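Local coordinates for cysteine synthase (Fusobacterium nucleatum subsp. nucleatum, PDB 5Z5C), which is a pyridoxal-phosphate enzyme that produces hydrogen sulfide, probably from L-cysteine, and probably also has cysteine synthase activity, at residues B[75-80]-B[149-154]; B[159-164]-B[190-195]; B[210-215]-B[232-237]; B[279-284]-B[299-304]. All coordinates share one frame; numbering follows the deposited sequence.

Contact 1: residues B[75-80]-B[149-154]; sequences EATSGN and PSQFSN. With PLP (pyridoxal-5'-phosphate), chain G.
Glu75 reaches Gln151 because its CG stands trans to the backbone nitrogen (chi1 180°) and the chain then bends at chi2, swinging the carboxylate across to 149-154. Gln151 meets it with CG tucked between its own backbone N and C (chi1 62°), which lays the beginning of its side chain beside Glu75. The two side chains cross nearly at right angles. Gln151 N donates to the syn lone pair of Glu75 OE2 at 3.1 Å, and CG of Gln151 lies an equal 3.1 Å from this oxygen. Pro149 CB packs against the same oxygen, Glu75 OE2, at 3.7 Å. The other carboxylate oxygen turns back to its own strand, where Ala76 N donates to Glu75 OE1 at 2.9 Å, so both ends of the group are held and its rotation is restricted. Further along, Gln151 NE2 comes within 3.1 Å of Ala76 O, while OE1 of the same amide is hydrogen-bonded to Thr81. Beyond the strand, Gly79 N donates to Thr77 OG1 at 3.0 Å, closing an ST turn that leads into helix 80-91. At the start of that helix Asn80 ND2 donates to PLP O3 at 2.8 Å. A Thr-Ser-Gly-Asn turn between strand and helix, with its asparagine on the cofactor hydroxyl, is characteristic of the cysteine synthase family of fold-type II PLP enzymes.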
# COMPACT_ATOMS: atom_id res chain seq x y z
N GLU B 75 -22.13 -6.12 -4.61
CA GLU B 75 -22.07 -5.68 -3.19
C GLU B 75 -22.43 -4.19 -3.09
O GLU B 75 -22.47 -3.46 -4.10
CB GLU B 75 -20.68 -6.00 -2.60
CG GLU B 75 -20.37 -5.64 -1.13
CD GLU B 75 -21.29 -6.31 -0.14
OE1 GLU B 75 -22.52 -6.13 -0.25
OE2 GLU B 75 -20.80 -7.03 0.75
N ALA B 76 -22.78 -3.78 -1.87
CA ALA B 76 -23.04 -2.37 -1.54
C ALA B 76 -22.00 -1.90 -0.52
O ALA B 76 -21.90 -2.47 0.54
CB ALA B 76 -24.45 -2.23 -0.98
N THR B 77 -21.23 -0.87 -0.89
CA THR B 77 -20.07 -0.34 -0.13
C THR B 77 -19.50 0.85 -0.93
O THR B 77 -19.72 0.97 -2.16
CB THR B 77 -18.96 -1.40 0.10
OG1 THR B 77 -17.81 -0.81 0.71
CG2 THR B 77 -18.51 -2.03 -1.26
N SER B 78 -18.84 1.75 -0.22
CA SER B 78 -18.00 2.81 -0.82
C SER B 78 -16.56 2.77 -0.32
O SER B 78 -15.76 3.62 -0.71
CB SER B 78 -18.62 4.18 -0.53
OG SER B 78 -18.77 4.38 0.87
N GLY B 79 -16.20 1.76 0.48
CA GLY B 79 -14.91 1.72 1.17
C GLY B 79 -13.96 0.63 0.70
O GLY B 79 -13.97 0.23 -0.46
N ASN B 80 -13.14 0.17 1.64
CA ASN B 80 -12.13 -0.89 1.41
C ASN B 80 -12.69 -2.25 0.91
O ASN B 80 -11.99 -3.00 0.25
CB ASN B 80 -11.31 -1.10 2.68
CG ASN B 80 -10.25 -0.02 2.88
OD1 ASN B 80 -9.64 0.46 1.93
ND2 ASN B 80 -10.00 0.34 4.15
N PRO B 149 -21.37 -11.12 -1.78
CA PRO B 149 -20.50 -11.28 -0.60
C PRO B 149 -21.20 -11.14 0.75
O PRO B 149 -20.79 -11.81 1.69
CB PRO B 149 -19.48 -10.16 -0.79
CG PRO B 149 -19.35 -10.04 -2.27
CD PRO B 149 -20.77 -10.20 -2.77
N SER B 150 -22.21 -10.27 0.82
CA SER B 150 -23.09 -10.13 2.00
C SER B 150 -22.25 -9.87 3.26
O SER B 150 -22.42 -10.50 4.31
CB SER B 150 -23.97 -11.38 2.19
OG SER B 150 -24.56 -11.74 0.95
N GLN B 151 -21.34 -8.90 3.12
CA GLN B 151 -20.23 -8.67 4.03
C GLN B 151 -20.72 -8.52 5.46
O GLN B 151 -20.12 -9.07 6.36
CB GLN B 151 -19.41 -7.43 3.60
CG GLN B 151 -20.19 -6.10 3.61
CD GLN B 151 -19.36 -4.89 3.24
OE1 GLN B 151 -18.24 -4.71 3.74
NE2 GLN B 151 -19.91 -4.06 2.33
N PHE B 152 -21.84 -7.81 5.64
CA PHE B 152 -22.43 -7.57 6.96
C PHE B 152 -23.08 -8.80 7.65
O PHE B 152 -23.34 -8.75 8.85
CB PHE B 152 -23.44 -6.40 6.87
CG PHE B 152 -22.79 -5.05 6.67
CD1 PHE B 152 -22.10 -4.43 7.71
CD2 PHE B 152 -22.90 -4.39 5.46
CE1 PHE B 152 -21.50 -3.19 7.53
CE2 PHE B 152 -22.30 -3.15 5.28
CZ PHE B 152 -21.60 -2.55 6.32
N SER B 153 -23.32 -9.88 6.91
CA SER B 153 -23.90 -11.12 7.47
C SER B 153 -23.14 -12.42 7.15
O SER B 153 -23.48 -13.45 7.70
CB SER B 153 -25.34 -11.28 6.94
OG SER B 153 -25.38 -11.22 5.52
N ASN B 154 -22.15 -12.39 6.26
CA ASN B 154 -21.55 -13.62 5.73
C ASN B 154 -20.49 -14.15 6.73
O ASN B 154 -19.54 -13.45 7.07
CB ASN B 154 -20.96 -13.35 4.32
CG ASN B 154 -20.46 -14.61 3.62
OD1 ASN B 154 -20.27 -15.65 4.25
ND2 ASN B 154 -20.23 -14.51 2.30
N1 PLP G . -11.22 0.25 9.33
C2 PLP G . -11.21 0.34 7.99
C2A PLP G . -10.33 1.32 7.26
C3 PLP G . -12.09 -0.54 7.20
O3 PLP G . -12.12 -0.47 5.86
C4 PLP G . -12.96 -1.49 7.92
C4A PLP G . -13.87 -2.39 7.16
C5 PLP G . -12.88 -1.51 9.39
C6 PLP G . -12.00 -0.62 10.02
C5A PLP G . -13.75 -2.47 10.17
O4P PLP G . -13.45 -3.85 9.92
P PLP G . -14.58 -4.99 9.90
O1P PLP G . -15.41 -4.70 8.68
O2P PLP G . -13.80 -6.28 9.88
O3P PLP G . -15.30 -4.79 11.22

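Contact 2: residues B[159-164]-B[190-195]; sequences EAHYYG and GGTVMG. With PLP (pyridoxal-5'-phosphate), chain G.
Close helix-helix packing joins the C-terminal part of helix 155-163 to the first turn of helix 191-196, directly behind the cofactor phosphate. His161, Tyr162 and Gly195 make the main approach. The axes of 159-163 and 191-195 pass 7.4 Å apart at a crossing angle of -49°, a short separation that depends on Gly195, where a side chain would run into His161 and Tyr162. Gly195 fits against the backbone of these two residues, and Tyr162 CA sends a CA-H...O contact to Gly195 O at 3.3 Å. The Tyr162 ring leads away from this point to a hydroxyl bonded to Glu202. His161, with CG anti to its carbonyl carbon (chi1 -59°), sends its imidazole toward the helix start: CD2 brings the ring edge to Gly191 O at 3.3 Å, and NE2 lies 3.6 Å from Thr192 OG1. That hydroxyl donates to PLP O2P at 2.6 Å, and Thr192 N donates to the same oxygen at 2.9 Å, so one residue grips it twice. Gly190 N binds PLP O3P at 2.8 Å. Together with Gly188 and Thr189 this forms the glycine- and threonine-rich phosphate-binding loop at a helix N-terminus, typical of fold-type II PLP enzymes.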
# COMPACT_ATOMS: atom_id res chain seq x y z
N GLU B 159 -14.75 -15.73 9.50
CA GLU B 159 -13.88 -16.89 9.35
C GLU B 159 -12.54 -16.52 8.72
O GLU B 159 -11.54 -17.10 9.07
CB GLU B 159 -14.48 -17.98 8.45
CG GLU B 159 -15.59 -18.86 9.05
CD GLU B 159 -16.32 -19.68 8.01
OE1 GLU B 159 -15.69 -20.08 7.00
OE2 GLU B 159 -17.54 -19.91 8.17
N ALA B 160 -12.57 -15.63 7.72
CA ALA B 160 -11.32 -15.15 7.07
C ALA B 160 -10.31 -14.72 8.12
O ALA B 160 -9.15 -15.14 8.09
CB ALA B 160 -11.62 -14.02 6.11
N HIS B 161 -10.79 -13.97 9.11
CA HIS B 161 -9.93 -13.41 10.14
C HIS B 161 -9.60 -14.39 11.24
O HIS B 161 -8.52 -14.31 11.83
CB HIS B 161 -10.53 -12.11 10.67
CG HIS B 161 -10.70 -11.07 9.62
ND1 HIS B 161 -9.72 -10.77 8.71
CD2 HIS B 161 -11.77 -10.31 9.29
CE1 HIS B 161 -10.16 -9.84 7.88
NE2 HIS B 161 -11.40 -9.55 8.20
N TYR B 162 -10.49 -15.37 11.48
CA TYR B 162 -10.14 -16.51 12.33
C TYR B 162 -8.97 -17.35 11.77
O TYR B 162 -8.06 -17.69 12.52
CB TYR B 162 -11.40 -17.41 12.61
CG TYR B 162 -11.08 -18.68 13.36
CD1 TYR B 162 -10.97 -18.68 14.75
CD2 TYR B 162 -10.88 -19.88 12.69
CE1 TYR B 162 -10.68 -19.84 15.45
CE2 TYR B 162 -10.59 -21.06 13.39
CZ TYR B 162 -10.49 -21.02 14.77
OH TYR B 162 -10.19 -22.17 15.46
N TYR B 163 -9.02 -17.69 10.48
CA TYR B 163 -8.00 -18.56 9.82
C TYR B 163 -6.74 -17.82 9.40
O TYR B 163 -5.64 -18.38 9.41
CB TYR B 163 -8.65 -19.37 8.64
CG TYR B 163 -9.60 -20.44 9.09
CD1 TYR B 163 -9.13 -21.56 9.77
CD2 TYR B 163 -10.97 -20.34 8.86
CE1 TYR B 163 -10.01 -22.57 10.20
CE2 TYR B 163 -11.86 -21.34 9.28
CZ TYR B 163 -11.36 -22.44 9.95
OH TYR B 163 -12.21 -23.43 10.38
N GLY B 164 -6.88 -16.54 9.08
CA GLY B 164 -5.76 -15.69 8.63
C GLY B 164 -5.12 -14.86 9.73
O GLY B 164 -4.27 -15.36 10.47
N GLY B 190 -17.76 -6.16 11.45
CA GLY B 190 -17.52 -6.96 12.63
C GLY B 190 -16.69 -8.19 12.38
O GLY B 190 -16.34 -8.89 13.32
N GLY B 191 -16.30 -8.41 11.13
CA GLY B 191 -15.58 -9.62 10.79
C GLY B 191 -14.24 -9.67 11.50
O GLY B 191 -13.80 -10.73 11.90
N THR B 192 -13.60 -8.51 11.65
CA THR B 192 -12.30 -8.46 12.30
C THR B 192 -12.36 -8.84 13.79
O THR B 192 -11.65 -9.75 14.25
CB THR B 192 -11.66 -7.06 12.09
OG1 THR B 192 -11.40 -6.90 10.69
CG2 THR B 192 -10.35 -6.93 12.90
N VAL B 193 -13.20 -8.16 14.55
CA VAL B 193 -13.25 -8.45 15.98
C VAL B 193 -13.75 -9.86 16.32
O VAL B 193 -13.15 -10.52 17.15
CB VAL B 193 -14.07 -7.37 16.75
CG1 VAL B 193 -15.57 -7.54 16.54
CG2 VAL B 193 -13.72 -7.35 18.21
N MET B 194 -14.77 -10.33 15.62
CA MET B 194 -15.34 -11.67 15.82
C MET B 194 -14.36 -12.78 15.47
O MET B 194 -14.19 -13.71 16.22
CB MET B 194 -16.61 -11.86 14.98
CG MET B 194 -17.78 -10.96 15.38
SD MET B 194 -18.42 -11.20 17.06
CE MET B 194 -18.48 -12.99 17.14
N GLY B 195 -13.71 -12.67 14.31
CA GLY B 195 -12.80 -13.71 13.85
C GLY B 195 -11.54 -13.80 14.68
O GLY B 195 -11.11 -14.91 15.03
N1 PLP G . -11.22 0.25 9.33
C2 PLP G . -11.21 0.34 7.99
C2A PLP G . -10.33 1.32 7.26
C3 PLP G . -12.09 -0.54 7.20
O3 PLP G . -12.12 -0.47 5.86
C4 PLP G . -12.96 -1.49 7.92
C4A PLP G . -13.87 -2.39 7.16
C5 PLP G . -12.88 -1.51 9.39
C6 PLP G . -12.00 -0.62 10.02
C5A PLP G . -13.75 -2.47 10.17
O4P PLP G . -13.45 -3.85 9.92
P PLP G . -14.58 -4.99 9.90
O1P PLP G . -15.41 -4.70 8.68
O2P PLP G . -13.80 -6.28 9.88
O3P PLP G . -15.30 -4.79 11.22

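Contact 3: residues B[210-215]-B[232-237]; sequences CPLEPL and EGISDE. With PLP (pyridoxal-5'-phosphate), chain G.
Ile234, Pro214 and Ser235 bury the most surface where a cofactor-lining loop packs against the C-terminal end of strand 210-214, an inner strand of the four-stranded parallel sheet of this fold-type II PLP enzyme. Ile234 does the bridging. Its CG1 sits between the backbone N and carbonyl carbon (chi1 67°), which turns CD1 to the strand and leaves CG2 for the cofactor. CD1 of Ile234 packs 3.9 Å from Pro214 CD, at the ring carbon bonded to the proline nitrogen. It also meets the end of Leu212, whose side chain runs obliquely to it, and this second approach is tight for two methyl groups. Leu212 is in turn covered by strand 252-254 and by Asn280 of helix 275-288, so Ile234 adds to the packing round Leu212. Ser235 follows on the same side of the loop, with CB 3.7 Å from Pro214 CD; its hydroxyl is modelled too close to the proline ring for its placement to be trusted. The backbone carbonyl of Ser235 is secured elsewhere, by His229. Just before Ile234, Gly233 adopts a positive phi of 98°, and the chain there passes close over the pyridine ring, with Gly233 O 3.4 Å from PLP C5. The loop therefore touches both the sheet and the cofactor. Within Ile234 itself the division is by branch: CD1 lies 3.5 Å from Leu212 CD2, while CG2 lies 3.6 Å from PLP C6.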
# COMPACT_ATOMS: atom_id res chain seq x y z
N CYS B 210 -12.66 -6.61 22.90
CA CYS B 210 -13.51 -5.44 23.00
C CYS B 210 -13.75 -4.83 21.62
O CYS B 210 -12.77 -4.41 20.95
CB CYS B 210 -12.88 -4.40 23.94
SG CYS B 210 -12.71 -4.92 25.66
N PRO B 211 -15.02 -4.78 21.17
CA PRO B 211 -15.30 -4.11 19.91
C PRO B 211 -15.33 -2.63 20.14
O PRO B 211 -15.65 -2.16 21.26
CB PRO B 211 -16.67 -4.66 19.51
CG PRO B 211 -17.36 -4.92 20.83
CD PRO B 211 -16.26 -5.28 21.80
N LEU B 212 -15.02 -1.88 19.08
CA LEU B 212 -14.89 -0.45 19.22
C LEU B 212 -15.90 0.24 18.33
O LEU B 212 -16.19 -0.21 17.24
CB LEU B 212 -13.44 -0.04 18.92
CG LEU B 212 -13.09 1.46 18.89
CD1 LEU B 212 -11.63 1.68 19.19
CD2 LEU B 212 -13.45 2.09 17.54
N GLU B 213 -16.42 1.35 18.83
CA GLU B 213 -17.37 2.19 18.10
C GLU B 213 -16.91 3.65 18.28
O GLU B 213 -16.15 3.92 19.19
CB GLU B 213 -18.81 2.01 18.66
CG GLU B 213 -19.02 2.70 20.02
CD GLU B 213 -20.28 2.32 20.79
OE1 GLU B 213 -21.20 1.71 20.20
OE2 GLU B 213 -20.37 2.66 21.99
N PRO B 214 -17.38 4.57 17.44
CA PRO B 214 -17.21 5.99 17.71
C PRO B 214 -18.19 6.52 18.78
O PRO B 214 -19.37 6.24 18.73
CB PRO B 214 -17.52 6.66 16.37
CG PRO B 214 -18.11 5.62 15.51
CD PRO B 214 -18.17 4.32 16.24
N LEU B 215 -17.68 7.27 19.73
CA LEU B 215 -18.51 7.99 20.72
C LEU B 215 -19.55 8.93 20.08
O LEU B 215 -20.64 9.12 20.64
CB LEU B 215 -17.59 8.78 21.63
CG LEU B 215 -18.14 9.35 22.93
CD1 LEU B 215 -18.72 8.25 23.81
CD2 LEU B 215 -17.02 10.08 23.66
N GLU B 232 -13.74 6.61 9.21
CA GLU B 232 -14.09 5.87 8.00
C GLU B 232 -13.83 4.36 8.17
O GLU B 232 -12.81 3.93 8.73
CB GLU B 232 -13.37 6.47 6.77
CG GLU B 232 -13.84 7.89 6.48
CD GLU B 232 -13.27 8.51 5.20
OE1 GLU B 232 -13.32 7.85 4.14
OE2 GLU B 232 -12.81 9.67 5.27
N GLY B 233 -14.79 3.58 7.72
CA GLY B 233 -14.73 2.13 7.78
C GLY B 233 -15.46 1.50 8.96
O GLY B 233 -15.73 0.30 8.89
N ILE B 234 -15.71 2.24 10.05
CA ILE B 234 -16.47 1.66 11.18
C ILE B 234 -17.83 2.35 11.40
O ILE B 234 -18.03 3.51 11.03
CB ILE B 234 -15.68 1.61 12.50
CG1 ILE B 234 -15.37 3.02 13.06
CG2 ILE B 234 -14.40 0.78 12.33
CD1 ILE B 234 -14.96 3.01 14.52
N SER B 235 -18.74 1.59 12.02
CA SER B 235 -20.13 1.99 12.29
C SER B 235 -20.75 3.01 11.30
O SER B 235 -20.84 4.21 11.55
CB SER B 235 -20.24 2.47 13.74
OG SER B 235 -19.50 3.66 13.93
N ASP B 236 -21.11 2.52 10.14
CA ASP B 236 -21.72 3.37 9.12
C ASP B 236 -23.23 3.13 8.93
O ASP B 236 -23.82 3.78 8.06
CB ASP B 236 -20.97 3.20 7.80
CG ASP B 236 -21.22 1.85 7.14
OD1 ASP B 236 -21.89 0.98 7.77
OD2 ASP B 236 -20.74 1.65 5.99
N GLU B 237 -23.86 2.23 9.72
CA GLU B 237 -25.21 1.78 9.37
C GLU B 237 -26.14 1.21 10.47
O GLU B 237 -27.26 1.68 10.61
CB GLU B 237 -25.14 0.77 8.20
CG GLU B 237 -26.30 0.90 7.21
CD GLU B 237 -26.21 2.17 6.37
OE1 GLU B 237 -25.14 2.42 5.78
OE2 GLU B 237 -27.22 2.90 6.29
N1 PLP G . -11.22 0.25 9.33
C2 PLP G . -11.21 0.34 7.99
C2A PLP G . -10.33 1.32 7.26
C3 PLP G . -12.09 -0.54 7.20
O3 PLP G . -12.12 -0.47 5.86
C4 PLP G . -12.96 -1.49 7.92
C4A PLP G . -13.87 -2.39 7.16
C5 PLP G . -12.88 -1.51 9.39
C6 PLP G . -12.00 -0.62 10.02
C5A PLP G . -13.75 -2.47 10.17
O4P PLP G . -13.45 -3.85 9.92
P PLP G . -14.58 -4.99 9.90
O1P PLP G . -15.41 -4.70 8.68
O2P PLP G . -13.80 -6.28 9.88
O3P PLP G . -15.30 -4.79 11.22

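Contact 4: residues B[279-284]-B[299-304]; sequences ANFIGA and TVFPDD. With PLP (pyridoxal-5'-phosphate), chain G.
Beside the cofactor of this fold-type II PLP enzyme, helix 275-288 packs on the chain that leaves strand 297-298 of the parallel sheet and runs down to the pyridine ring. Asn280 is the polar centre of the contact. With its CG anti to the carbonyl carbon (chi1 -73°), the amide points across to the strand exit, where ND2 donates to Val300 O at 2.8 Å. The bond is nearly straight, 169° at the hydrogen, and the acceptor lies in the amide plane of Asn280, although the donor is tilted 28° from the carbonyl plane of Val300. Asn280 OD1 accepts from Gly186 N, so the buried amide is used at both ends and ties the helix to two neighbouring pieces of chain. Thr299 passes at a slant to Asn280: its OG1 is 3.2 Å from Asn280 CB and is itself hydrogen-bonded to Val184 O, while CG2 of Thr299 faces Ala284 CB at 4.1 Å. On the flank away from the cofactor, Phe301 presents the edge of its ring, CZ, to Phe281 CD2 at 4.3 Å. The chain then turns to the active site. Pro302 CD stands 3.9 Å from Asn280 ND2, and the same proline ring packs against the pyridine on the side opposite Gly233. Asp303 OD2, hydrogen-bonded to Asn80 and Tyr308, lies 3.4 Å from the cofactor methyl PLP C2A. The closest approach of Pro302 to the ring is between its CG and PLP N1, at 3.5 Å.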
# COMPACT_ATOMS: atom_id res chain seq x y z
N ALA B 279 -8.08 5.28 15.93
CA ALA B 279 -9.17 4.85 16.79
C ALA B 279 -8.80 3.61 17.56
O ALA B 279 -8.90 3.59 18.80
CB ALA B 279 -10.46 4.61 15.98
N ASN B 280 -8.35 2.59 16.84
CA ASN B 280 -7.87 1.33 17.46
C ASN B 280 -6.75 1.51 18.47
O ASN B 280 -6.71 0.78 19.46
CB ASN B 280 -7.45 0.30 16.38
CG ASN B 280 -8.64 -0.29 15.66
OD1 ASN B 280 -9.76 -0.10 16.10
ND2 ASN B 280 -8.41 -1.00 14.55
N PHE B 281 -5.81 2.41 18.20
CA PHE B 281 -4.72 2.65 19.10
C PHE B 281 -5.25 3.18 20.46
O PHE B 281 -4.85 2.67 21.53
CB PHE B 281 -3.72 3.65 18.51
CG PHE B 281 -2.46 3.78 19.32
CD1 PHE B 281 -2.39 4.66 20.43
CD2 PHE B 281 -1.34 3.03 19.01
CE1 PHE B 281 -1.23 4.78 21.18
CE2 PHE B 281 -0.18 3.13 19.75
CZ PHE B 281 -0.11 4.03 20.82
N ILE B 282 -6.13 4.19 20.37
CA ILE B 282 -6.76 4.81 21.53
C ILE B 282 -7.57 3.74 22.24
O ILE B 282 -7.45 3.57 23.45
CB ILE B 282 -7.69 5.99 21.16
CG1 ILE B 282 -6.91 7.23 20.66
CG2 ILE B 282 -8.59 6.32 22.31
CD1 ILE B 282 -5.73 7.65 21.53
N GLY B 283 -8.35 2.99 21.46
CA GLY B 283 -9.08 1.82 21.95
C GLY B 283 -8.25 0.89 22.80
O GLY B 283 -8.62 0.57 23.94
N ALA B 284 -7.13 0.47 22.25
CA ALA B 284 -6.27 -0.47 22.91
C ALA B 284 -5.69 0.10 24.24
O ALA B 284 -5.41 -0.67 25.18
CB ALA B 284 -5.13 -0.82 21.97
N THR B 299 -3.84 -4.73 18.70
CA THR B 299 -4.85 -4.26 17.80
C THR B 299 -4.39 -4.36 16.31
O THR B 299 -3.40 -5.01 16.04
CB THR B 299 -5.32 -2.87 18.23
OG1 THR B 299 -6.45 -2.50 17.45
CG2 THR B 299 -4.20 -1.82 18.14
N VAL B 300 -5.13 -3.76 15.41
CA VAL B 300 -4.80 -3.70 13.99
C VAL B 300 -4.93 -2.28 13.45
O VAL B 300 -5.73 -1.49 13.94
CB VAL B 300 -5.66 -4.67 13.12
CG1 VAL B 300 -5.62 -6.10 13.67
CG2 VAL B 300 -7.09 -4.17 13.02
N PHE B 301 -4.09 -1.99 12.46
CA PHE B 301 -4.18 -0.81 11.65
C PHE B 301 -4.73 -1.25 10.30
O PHE B 301 -4.01 -1.81 9.49
CB PHE B 301 -2.78 -0.20 11.45
CG PHE B 301 -2.14 0.40 12.71
CD1 PHE B 301 -2.88 0.73 13.84
CD2 PHE B 301 -0.76 0.70 12.71
CE1 PHE B 301 -2.28 1.35 14.94
CE2 PHE B 301 -0.15 1.28 13.81
CZ PHE B 301 -0.93 1.60 14.93
N PRO B 302 -6.00 -1.02 10.03
CA PRO B 302 -6.60 -1.65 8.84
C PRO B 302 -6.19 -1.13 7.47
O PRO B 302 -6.30 -1.86 6.49
CB PRO B 302 -8.09 -1.42 9.05
CG PRO B 302 -8.25 -1.25 10.51
CD PRO B 302 -7.05 -0.47 10.91
N ASP B 303 -5.77 0.13 7.38
CA ASP B 303 -5.32 0.69 6.11
C ASP B 303 -4.34 1.85 6.28
O ASP B 303 -4.05 2.28 7.43
CB ASP B 303 -6.51 1.00 5.19
CG ASP B 303 -7.32 2.21 5.59
OD1 ASP B 303 -7.03 2.80 6.67
OD2 ASP B 303 -8.26 2.57 4.82
N ASP B 304 -3.79 2.34 5.17
CA ASP B 304 -2.79 3.42 5.23
C ASP B 304 -3.51 4.79 5.09
O ASP B 304 -4.71 4.85 5.02
CB ASP B 304 -1.57 3.20 4.31
CG ASP B 304 -1.81 3.43 2.83
OD1 ASP B 304 -2.86 4.03 2.45
OD2 ASP B 304 -0.90 3.05 1.99
N1 PLP G . -11.22 0.25 9.33
C2 PLP G . -11.21 0.34 7.99
C2A PLP G . -10.33 1.32 7.26
C3 PLP G . -12.09 -0.54 7.20
O3 PLP G . -12.12 -0.47 5.86
C4 PLP G . -12.96 -1.49 7.92
C4A PLP G . -13.87 -2.39 7.16
C5 PLP G . -12.88 -1.51 9.39
C6 PLP G . -12.00 -0.62 10.02
C5A PLP G . -13.75 -2.47 10.17
O4P PLP G . -13.45 -3.85 9.92
P PLP G . -14.58 -4.99 9.90
O1P PLP G . -15.41 -4.70 8.68
O2P PLP G . -13.80 -6.28 9.88
O3P PLP G . -15.30 -4.79 11.22

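In the fold
All four contacts are buried, and each has a segment touching the cofactor, but they serve different parts of it. Contact 1 reaches the ring hydroxyl through Asn80, at the end of its first segment, contact 2 holds the phosphate, and contacts 3 and 4 cover the two opposite sides of the pyridine ring. Contacts 1 and 4 meet through Asn80 and Asp303, in a probable hydrogen bond. Contacts 3 and 4 share the packing of Leu212 against helix 275-288, and Val193 of contact 2 rests on Pro211 of contact 3. Their chemistry differs accordingly: side chains hydrogen-bond to backbone across contacts 1 and 4, whereas contact 2 relies on glycine-mediated helix packing and contact 3 on apolar side chains.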